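Local coordinates for protein putative glycosyltransferase (GalT1) (Streptococcus parasanguinis FW213, PDB 5HEA) that probably transfers a sugar from a nucleotide-activated donor to an acceptor, this chain being the C-terminal part of the protein with its GT-A-type glycosyltransferase family 2 domain, at residues 101-109 / 168-176; 231-242 / 255-266. One frame throughout, in Å; residues are numbered along the deposited sequence.

How the interactions relate
From the N terminus the chain first lays down parallel strands 7-13, 35-41 and 62-66 with helices between them. Interaction 1 then joins helix 101-110 to strand 171-174, closing a loop of 58 residues that includes strand 116-125. Both of its segments lie in the glycosyltransferase family 2 region. After strand 204-217 the chain turns helical, and interaction 2 closes a short hairpin between helices 231-247 and 253-272. The two contacts follow in series and neither encloses nor crosses the other. The centres of interactions 1 and 2 lie about 28 Å apart, on opposite sides of the chain's centre. Interaction 1 fastens a helix to the sheet; interaction 2 pairs helices 231-247 and 253-272.

Interaction 1: residues 101-109 / 168-176; sequences YLEHLYRAL and SPTKLFKAE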
# COMPACT_ATOMS: atom_id res chain seq x y z
N TYR A 101 11.60 27.27 -37.99
CA TYR A 101 10.66 26.17 -37.70
C TYR A 101 9.21 26.62 -37.56
O TYR A 101 8.32 26.16 -38.29
CB TYR A 101 11.10 25.47 -36.42
CG TYR A 101 10.15 24.42 -35.88
CD1 TYR A 101 10.03 23.19 -36.50
CD2 TYR A 101 9.42 24.65 -34.72
CE1 TYR A 101 9.18 22.21 -36.01
CE2 TYR A 101 8.57 23.68 -34.21
CZ TYR A 101 8.46 22.46 -34.86
OH TYR A 101 7.63 21.49 -34.38
N LEU A 102 8.97 27.53 -36.62
CA LEU A 102 7.62 27.99 -36.31
C LEU A 102 7.00 28.75 -37.49
O LEU A 102 5.83 28.55 -37.84
CB LEU A 102 7.69 28.91 -35.09
CG LEU A 102 6.62 28.78 -34.01
CD1 LEU A 102 6.25 27.32 -33.76
CD2 LEU A 102 7.14 29.44 -32.73
N GLU A 103 7.79 29.66 -38.06
CA GLU A 103 7.36 30.45 -39.21
C GLU A 103 6.86 29.57 -40.37
O GLU A 103 5.79 29.83 -40.93
CB GLU A 103 8.50 31.36 -39.67
CG GLU A 103 8.12 32.31 -40.80
CD GLU A 103 9.30 33.11 -41.33
OE1 GLU A 103 10.44 32.91 -40.86
OE2 GLU A 103 9.08 33.95 -42.23
N HIS A 104 7.62 28.54 -40.71
CA HIS A 104 7.23 27.64 -41.79
C HIS A 104 5.94 26.87 -41.53
O HIS A 104 5.13 26.71 -42.44
CB HIS A 104 8.37 26.69 -42.16
CG HIS A 104 9.47 27.35 -42.93
ND1 HIS A 104 10.38 26.65 -43.69
CD2 HIS A 104 9.79 28.66 -43.08
CE1 HIS A 104 11.22 27.49 -44.27
NE2 HIS A 104 10.88 28.72 -43.91
N LEU A 105 5.76 26.39 -40.29
CA LEU A 105 4.52 25.74 -39.88
C LEU A 105 3.36 26.72 -39.92
O LEU A 105 2.26 26.37 -40.37
CB LEU A 105 4.65 25.19 -38.44
CG LEU A 105 5.44 23.89 -38.28
CD1 LEU A 105 5.57 23.51 -36.81
CD2 LEU A 105 4.77 22.76 -39.08
N TYR A 106 3.60 27.94 -39.45
CA TYR A 106 2.56 28.95 -39.41
C TYR A 106 2.09 29.29 -40.83
O TYR A 106 0.90 29.22 -41.12
CB TYR A 106 3.03 30.22 -38.68
CG TYR A 106 1.96 31.30 -38.61
CD1 TYR A 106 0.97 31.25 -37.65
CD2 TYR A 106 1.94 32.35 -39.53
CE1 TYR A 106 -0.02 32.22 -37.58
CE2 TYR A 106 0.95 33.33 -39.47
CZ TYR A 106 -0.03 33.26 -38.49
OH TYR A 106 -1.01 34.22 -38.42
N ARG A 107 3.02 29.64 -41.70
CA ARG A 107 2.69 29.94 -43.10
C ARG A 107 1.94 28.80 -43.79
O ARG A 107 0.98 29.02 -44.53
CB ARG A 107 3.95 30.26 -43.88
CG ARG A 107 4.56 31.57 -43.48
CD ARG A 107 4.61 32.52 -44.66
NE ARG A 107 4.74 33.90 -44.20
CZ ARG A 107 5.87 34.42 -43.73
NH1 ARG A 107 6.96 33.67 -43.68
NH2 ARG A 107 5.91 35.68 -43.32
N ALA A 108 2.39 27.57 -43.54
CA ALA A 108 1.81 26.41 -44.22
C ALA A 108 0.35 26.22 -43.80
O ALA A 108 -0.48 25.80 -44.59
CB ALA A 108 2.63 25.15 -43.92
N LEU A 109 0.05 26.55 -42.55
CA LEU A 109 -1.31 26.41 -42.06
C LEU A 109 -2.19 27.55 -42.59
O LEU A 109 -3.22 27.32 -43.25
CB LEU A 109 -1.31 26.39 -40.52
CG LEU A 109 -2.61 26.08 -39.77
CD1 LEU A 109 -2.31 25.49 -38.39
CD2 LEU A 109 -3.47 27.36 -39.63
N SER A 168 4.20 13.80 -30.90
CA SER A 168 3.45 15.05 -30.75
C SER A 168 4.08 16.34 -31.32
O SER A 168 3.34 17.23 -31.75
CB SER A 168 3.02 15.25 -29.29
OG SER A 168 4.14 15.26 -28.42
N PRO A 169 5.43 16.48 -31.30
CA PRO A 169 5.99 17.68 -31.94
C PRO A 169 5.88 17.66 -33.45
O PRO A 169 5.34 16.70 -34.03
CB PRO A 169 7.47 17.65 -31.52
CG PRO A 169 7.46 16.86 -30.21
CD PRO A 169 6.45 15.77 -30.49
N THR A 170 6.40 18.72 -34.08
CA THR A 170 6.42 18.93 -35.54
C THR A 170 5.08 19.38 -36.11
O THR A 170 4.91 19.47 -37.32
CB THR A 170 7.00 17.73 -36.39
OG1 THR A 170 5.97 16.79 -36.71
CG2 THR A 170 8.17 17.02 -35.67
N LYS A 171 4.13 19.68 -35.22
CA LYS A 171 2.75 19.88 -35.62
C LYS A 171 2.19 21.14 -34.98
O LYS A 171 2.34 21.36 -33.78
CB LYS A 171 1.92 18.64 -35.23
CG LYS A 171 2.48 17.35 -35.86
CD LYS A 171 1.90 16.10 -35.26
CE LYS A 171 2.60 14.88 -35.85
NZ LYS A 171 4.04 14.79 -35.46
N LEU A 172 1.56 21.97 -35.81
CA LEU A 172 0.90 23.18 -35.34
C LEU A 172 -0.62 23.00 -35.45
O LEU A 172 -1.13 22.76 -36.55
CB LEU A 172 1.36 24.38 -36.17
CG LEU A 172 0.80 25.75 -35.81
CD1 LEU A 172 1.34 26.18 -34.45
CD2 LEU A 172 1.13 26.79 -36.89
N PHE A 173 -1.32 23.11 -34.32
CA PHE A 173 -2.76 22.85 -34.24
C PHE A 173 -3.55 24.12 -33.93
O PHE A 173 -3.16 24.88 -33.04
CB PHE A 173 -3.06 21.87 -33.09
CG PHE A 173 -2.35 20.55 -33.19
CD1 PHE A 173 -2.88 19.52 -33.96
CD2 PHE A 173 -1.17 20.32 -32.50
CE1 PHE A 173 -2.23 18.30 -34.06
CE2 PHE A 173 -0.51 19.09 -32.58
CZ PHE A 173 -1.04 18.08 -33.37
N LYS A 174 -4.67 24.34 -34.62
CA LYS A 174 -5.65 25.31 -34.15
C LYS A 174 -6.05 24.90 -32.75
O LYS A 174 -6.29 23.72 -32.49
CB LYS A 174 -6.88 25.36 -35.06
CG LYS A 174 -6.64 26.18 -36.32
CD LYS A 174 -7.89 26.34 -37.15
CE LYS A 174 -7.58 27.04 -38.46
NZ LYS A 174 -8.71 26.94 -39.43
N ALA A 175 -6.09 25.87 -31.85
CA ALA A 175 -6.31 25.57 -30.43
C ALA A 175 -7.72 25.06 -30.18
O ALA A 175 -7.96 24.27 -29.26
CB ALA A 175 -6.01 26.79 -29.57
N GLU A 176 -8.67 25.47 -31.02
CA GLU A 176 -10.05 25.02 -30.89
C GLU A 176 -10.18 23.49 -31.06
O GLU A 176 -11.14 22.90 -30.56
CB GLU A 176 -10.97 25.74 -31.88
CG GLU A 176 -10.65 25.45 -33.35
CD GLU A 176 -11.48 26.29 -34.31
OE1 GLU A 176 -12.57 26.75 -33.91
OE2 GLU A 176 -11.03 26.49 -35.46
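Leu172 of the strand meets Leu105, Tyr106 and Leu109 of the helix. Its CB lies 4.1 Å from Leu105 CB. CG comes next, 4.0 Å from Leu109 CD1, and the two leucine side chains cross at about a right angle. Of its two end methyls, CD2 lies against the helix backbone, 3.6 Å from Tyr106 CA and close to Leu105 O. With CG set anti to the backbone N (chi1 -178°), the branch reaches in between the helix residues. Leu109 CD1 also touches the strand backbone at Leu172 O. This is a helix laid on a sheet of the GT-A fold, its axis 47° from strand 171-174 and 8.7 Å away. That strand runs antiparallel between strands 87-90 and 116-125. Ser117 and Tyr87 of these neighbours touch both Leu109 and Leu172. At the start of the helix, Tyr101 OH takes a weak hydrogen bond of 3.0 Å from Thr170 N, bent to 123° at the hydrogen. Thr170 CA sits at the edge of the tyrosine ring. Leu105 CD1 lies over one face of the Tyr101 ring, toward the rim, 3.6 Å above its plane, while Leu105 CD2 touches Thr170 O.

Interaction 2: residues 231-242 / 255-266; sequences ISSMISNAEERI and QIKSYKGRLKKC
An antiparallel helical hairpin brings segments 231-242 and 255-266 together, with axes 9.6 Å apart and 159° between their directions. The packing is knobs-into-holes. Ile235 sits among Tyr259, Arg262, Leu263 and Cys266, and its CD1 lies over the backbone at Arg262 O. Tyr259 drops in turn among Ile235, Ala238, Glu239 and Ile242. Its OH gives a 2.5 Å hydrogen bond to the anti lone pair of Glu239 OE2, with ring and carboxylate planes 69° apart. Glu239 OE2 also forms a salt bridge with Lys285. Arg262 is the third knob. Its chain is extended from CG to NE and runs past Met234 CG. NH1 then bonds to Met234 O at 2.8 Å, in the carbonyl plane and on a lone pair. Arg241 bends at chi3 (52°), and its NE gives Gln255 OE1 a 2.8 Å hydrogen bond, in the guanidinium plane. A water bonded to Arg241 NH2 and Ser258 OG lies over the centre of the Arg262 guanidinium. The two guanidinium groups are nearly perpendicular, and Asp192 forms salt bridges with both, which probably offsets their charges. At the other end Ile231 CG2 touches Cys266 CB at 3.6 Å. Cys266 is tied by a disulfide to Cys282 on helix 276-291, which also packs on Tyr259 and Leu263. Helix 161-166 touches Gln255 and Arg262, and a second subunit packs against Glu239 and Tyr259.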
# COMPACT_ATOMS: atom_id res chain seq x y z
N ILE A 231 3.86 -1.96 -23.55
CA ILE A 231 3.32 -2.93 -24.50
C ILE A 231 1.79 -2.91 -24.49
O ILE A 231 1.16 -2.93 -25.55
CB ILE A 231 3.80 -4.37 -24.21
CG1 ILE A 231 5.32 -4.42 -24.06
CG2 ILE A 231 3.37 -5.29 -25.33
CD1 ILE A 231 5.81 -4.18 -22.64
N SER A 232 1.21 -2.86 -23.30
CA SER A 232 -0.24 -2.89 -23.18
C SER A 232 -0.93 -1.73 -23.91
O SER A 232 -1.90 -1.95 -24.62
CB SER A 232 -0.65 -2.87 -21.71
OG SER A 232 -2.04 -3.10 -21.63
N SER A 233 -0.43 -0.51 -23.70
CA SER A 233 -0.94 0.66 -24.42
C SER A 233 -0.78 0.58 -25.93
O SER A 233 -1.67 1.00 -26.69
CB SER A 233 -0.24 1.92 -23.92
OG SER A 233 -0.78 2.27 -22.66
N MET A 234 0.36 0.08 -26.38
CA MET A 234 0.62 -0.11 -27.80
C MET A 234 -0.56 -0.86 -28.47
O MET A 234 -1.02 -0.51 -29.56
CB MET A 234 1.93 -0.88 -28.00
CG MET A 234 2.37 -1.04 -29.45
SD MET A 234 3.88 -2.01 -29.65
CE MET A 234 3.40 -3.60 -28.93
N ILE A 235 -1.05 -1.89 -27.78
CA ILE A 235 -2.13 -2.72 -28.31
C ILE A 235 -3.47 -2.02 -28.15
O ILE A 235 -4.21 -1.90 -29.12
CB ILE A 235 -2.14 -4.11 -27.63
CG1 ILE A 235 -0.81 -4.81 -27.89
CG2 ILE A 235 -3.29 -4.96 -28.14
CD1 ILE A 235 -0.47 -4.87 -29.38
N SER A 236 -3.79 -1.56 -26.94
CA SER A 236 -5.10 -0.94 -26.72
C SER A 236 -5.28 0.37 -27.51
O SER A 236 -6.39 0.66 -27.98
CB SER A 236 -5.37 -0.75 -25.22
OG SER A 236 -4.45 0.15 -24.67
N ASN A 237 -4.21 1.15 -27.67
CA ASN A 237 -4.26 2.34 -28.54
C ASN A 237 -4.67 1.99 -29.97
O ASN A 237 -5.48 2.68 -30.56
CB ASN A 237 -2.93 3.10 -28.59
CG ASN A 237 -2.61 3.82 -27.29
OD1 ASN A 237 -3.45 3.91 -26.40
ND2 ASN A 237 -1.40 4.36 -27.19
N ALA A 238 -4.06 0.95 -30.54
CA ALA A 238 -4.37 0.54 -31.91
C ALA A 238 -5.82 0.03 -32.04
O ALA A 238 -6.50 0.29 -33.04
CB ALA A 238 -3.37 -0.52 -32.40
N GLU A 239 -6.29 -0.70 -31.03
CA GLU A 239 -7.68 -1.20 -31.02
C GLU A 239 -8.70 -0.08 -30.91
O GLU A 239 -9.67 -0.03 -31.65
CB GLU A 239 -7.86 -2.22 -29.89
CG GLU A 239 -7.15 -3.54 -30.21
CD GLU A 239 -6.95 -4.44 -29.00
OE1 GLU A 239 -7.24 -4.00 -27.87
OE2 GLU A 239 -6.49 -5.59 -29.20
N GLU A 240 -8.46 0.84 -29.99
CA GLU A 240 -9.29 2.04 -29.86
C GLU A 240 -9.34 2.84 -31.18
O GLU A 240 -10.41 3.27 -31.63
CB GLU A 240 -8.70 2.88 -28.72
CG GLU A 240 -9.38 4.20 -28.39
CD GLU A 240 -8.68 4.89 -27.22
OE1 GLU A 240 -7.43 5.05 -27.25
OE2 GLU A 240 -9.38 5.24 -26.25
N ARG A 241 -8.19 3.02 -31.81
CA ARG A 241 -8.12 3.81 -33.04
C ARG A 241 -8.86 3.13 -34.22
O ARG A 241 -9.58 3.79 -34.98
CB ARG A 241 -6.66 4.11 -33.41
CG ARG A 241 -6.47 4.69 -34.82
CD ARG A 241 -5.06 5.28 -35.00
NE ARG A 241 -3.97 4.36 -34.65
CZ ARG A 241 -3.15 4.54 -33.61
NH1 ARG A 241 -3.30 5.60 -32.82
NH2 ARG A 241 -2.17 3.67 -33.35
N ILE A 242 -8.69 1.82 -34.35
CA ILE A 242 -9.44 1.08 -35.37
C ILE A 242 -10.94 1.21 -35.13
O ILE A 242 -11.70 1.47 -36.06
CB ILE A 242 -9.02 -0.41 -35.43
CG1 ILE A 242 -7.63 -0.52 -36.07
CG2 ILE A 242 -10.07 -1.24 -36.22
CD1 ILE A 242 -6.92 -1.83 -35.77
N GLN A 255 -4.22 0.61 -40.81
CA GLN A 255 -4.31 0.43 -39.35
C GLN A 255 -4.29 -1.05 -39.01
O GLN A 255 -3.66 -1.46 -38.03
CB GLN A 255 -5.55 1.09 -38.79
CG GLN A 255 -5.57 2.60 -38.98
CD GLN A 255 -4.63 3.30 -38.04
OE1 GLN A 255 -4.38 2.84 -36.93
NE2 GLN A 255 -4.10 4.44 -38.47
N ILE A 256 -4.98 -1.86 -39.81
CA ILE A 256 -4.98 -3.30 -39.65
C ILE A 256 -3.56 -3.87 -39.77
O ILE A 256 -3.10 -4.63 -38.91
CB ILE A 256 -5.96 -3.99 -40.63
CG1 ILE A 256 -7.39 -3.63 -40.27
CG2 ILE A 256 -5.82 -5.48 -40.56
CD1 ILE A 256 -8.42 -4.10 -41.27
N LYS A 257 -2.84 -3.48 -40.83
CA LYS A 257 -1.44 -3.88 -41.00
C LYS A 257 -0.59 -3.49 -39.80
O LYS A 257 0.21 -4.29 -39.30
CB LYS A 257 -0.83 -3.23 -42.25
CG LYS A 257 -1.45 -3.64 -43.57
CD LYS A 257 -0.70 -2.97 -44.73
CE LYS A 257 -1.39 -3.18 -46.07
NZ LYS A 257 -0.71 -2.42 -47.16
N SER A 258 -0.75 -2.25 -39.35
CA SER A 258 -0.06 -1.75 -38.17
C SER A 258 -0.42 -2.56 -36.91
O SER A 258 0.45 -2.93 -36.11
CB SER A 258 -0.39 -0.27 -37.96
OG SER A 258 0.17 0.23 -36.75
N TYR A 259 -1.71 -2.84 -36.73
CA TYR A 259 -2.18 -3.63 -35.59
C TYR A 259 -1.57 -5.03 -35.58
O TYR A 259 -1.12 -5.51 -34.53
CB TYR A 259 -3.72 -3.72 -35.64
CG TYR A 259 -4.41 -4.50 -34.52
CD1 TYR A 259 -4.10 -4.29 -33.19
CD2 TYR A 259 -5.44 -5.40 -34.81
CE1 TYR A 259 -4.77 -4.98 -32.17
CE2 TYR A 259 -6.11 -6.09 -33.81
CZ TYR A 259 -5.77 -5.87 -32.50
OH TYR A 259 -6.44 -6.56 -31.51
N LYS A 260 -1.55 -5.70 -36.73
CA LYS A 260 -1.00 -7.06 -36.80
C LYS A 260 0.48 -7.06 -36.44
O LYS A 260 0.96 -7.96 -35.76
CB LYS A 260 -1.22 -7.67 -38.18
CG LYS A 260 -2.67 -7.88 -38.53
CD LYS A 260 -2.85 -8.54 -39.90
CE LYS A 260 -4.32 -8.50 -40.32
NZ LYS A 260 -4.71 -9.36 -41.46
N GLY A 261 1.20 -6.04 -36.92
CA GLY A 261 2.60 -5.86 -36.57
C GLY A 261 2.82 -5.65 -35.07
O GLY A 261 3.75 -6.22 -34.50
N ARG A 262 1.97 -4.85 -34.43
CA ARG A 262 2.06 -4.64 -32.98
C ARG A 262 1.78 -5.92 -32.18
O ARG A 262 2.48 -6.21 -31.21
CB ARG A 262 1.13 -3.50 -32.52
CG ARG A 262 1.59 -2.14 -33.02
CD ARG A 262 0.59 -1.03 -32.65
NE ARG A 262 1.08 0.30 -33.03
CZ ARG A 262 0.71 1.44 -32.45
NH1 ARG A 262 -0.14 1.45 -31.43
NH2 ARG A 262 1.21 2.59 -32.90
N LEU A 263 0.76 -6.67 -32.59
CA LEU A 263 0.45 -7.94 -31.95
C LEU A 263 1.65 -8.89 -31.95
O LEU A 263 1.94 -9.55 -30.95
CB LEU A 263 -0.76 -8.61 -32.63
CG LEU A 263 -2.09 -7.91 -32.33
CD1 LEU A 263 -3.20 -8.48 -33.22
CD2 LEU A 263 -2.44 -8.06 -30.85
N LYS A 264 2.33 -8.97 -33.10
CA LYS A 264 3.52 -9.80 -33.24
C LYS A 264 4.59 -9.38 -32.25
O LYS A 264 5.19 -10.22 -31.57
CB LYS A 264 4.09 -9.69 -34.67
CG LYS A 264 3.57 -10.76 -35.62
CD LYS A 264 4.08 -10.56 -37.06
CE LYS A 264 3.24 -9.55 -37.83
NZ LYS A 264 1.79 -9.93 -37.88
N LYS A 265 4.83 -8.08 -32.17
CA LYS A 265 5.82 -7.54 -31.24
C LYS A 265 5.42 -7.79 -29.79
O LYS A 265 6.24 -8.21 -28.98
CB LYS A 265 6.00 -6.04 -31.50
CG LYS A 265 7.11 -5.41 -30.68
CD LYS A 265 7.45 -4.01 -31.19
CE LYS A 265 8.68 -3.44 -30.48
NZ LYS A 265 8.51 -3.32 -29.00
N CYS A 266 4.15 -7.54 -29.47
CA CYS A 266 3.61 -7.75 -28.12
C CYS A 266 3.70 -9.21 -27.70
O CYS A 266 4.09 -9.52 -26.58
CB CYS A 266 2.15 -7.29 -28.07
SG CYS A 266 1.22 -7.89 -26.62
O HOH W 1 -4.45 1.23 -35.13
O HOH W 2 -1.81 1.39 -35.11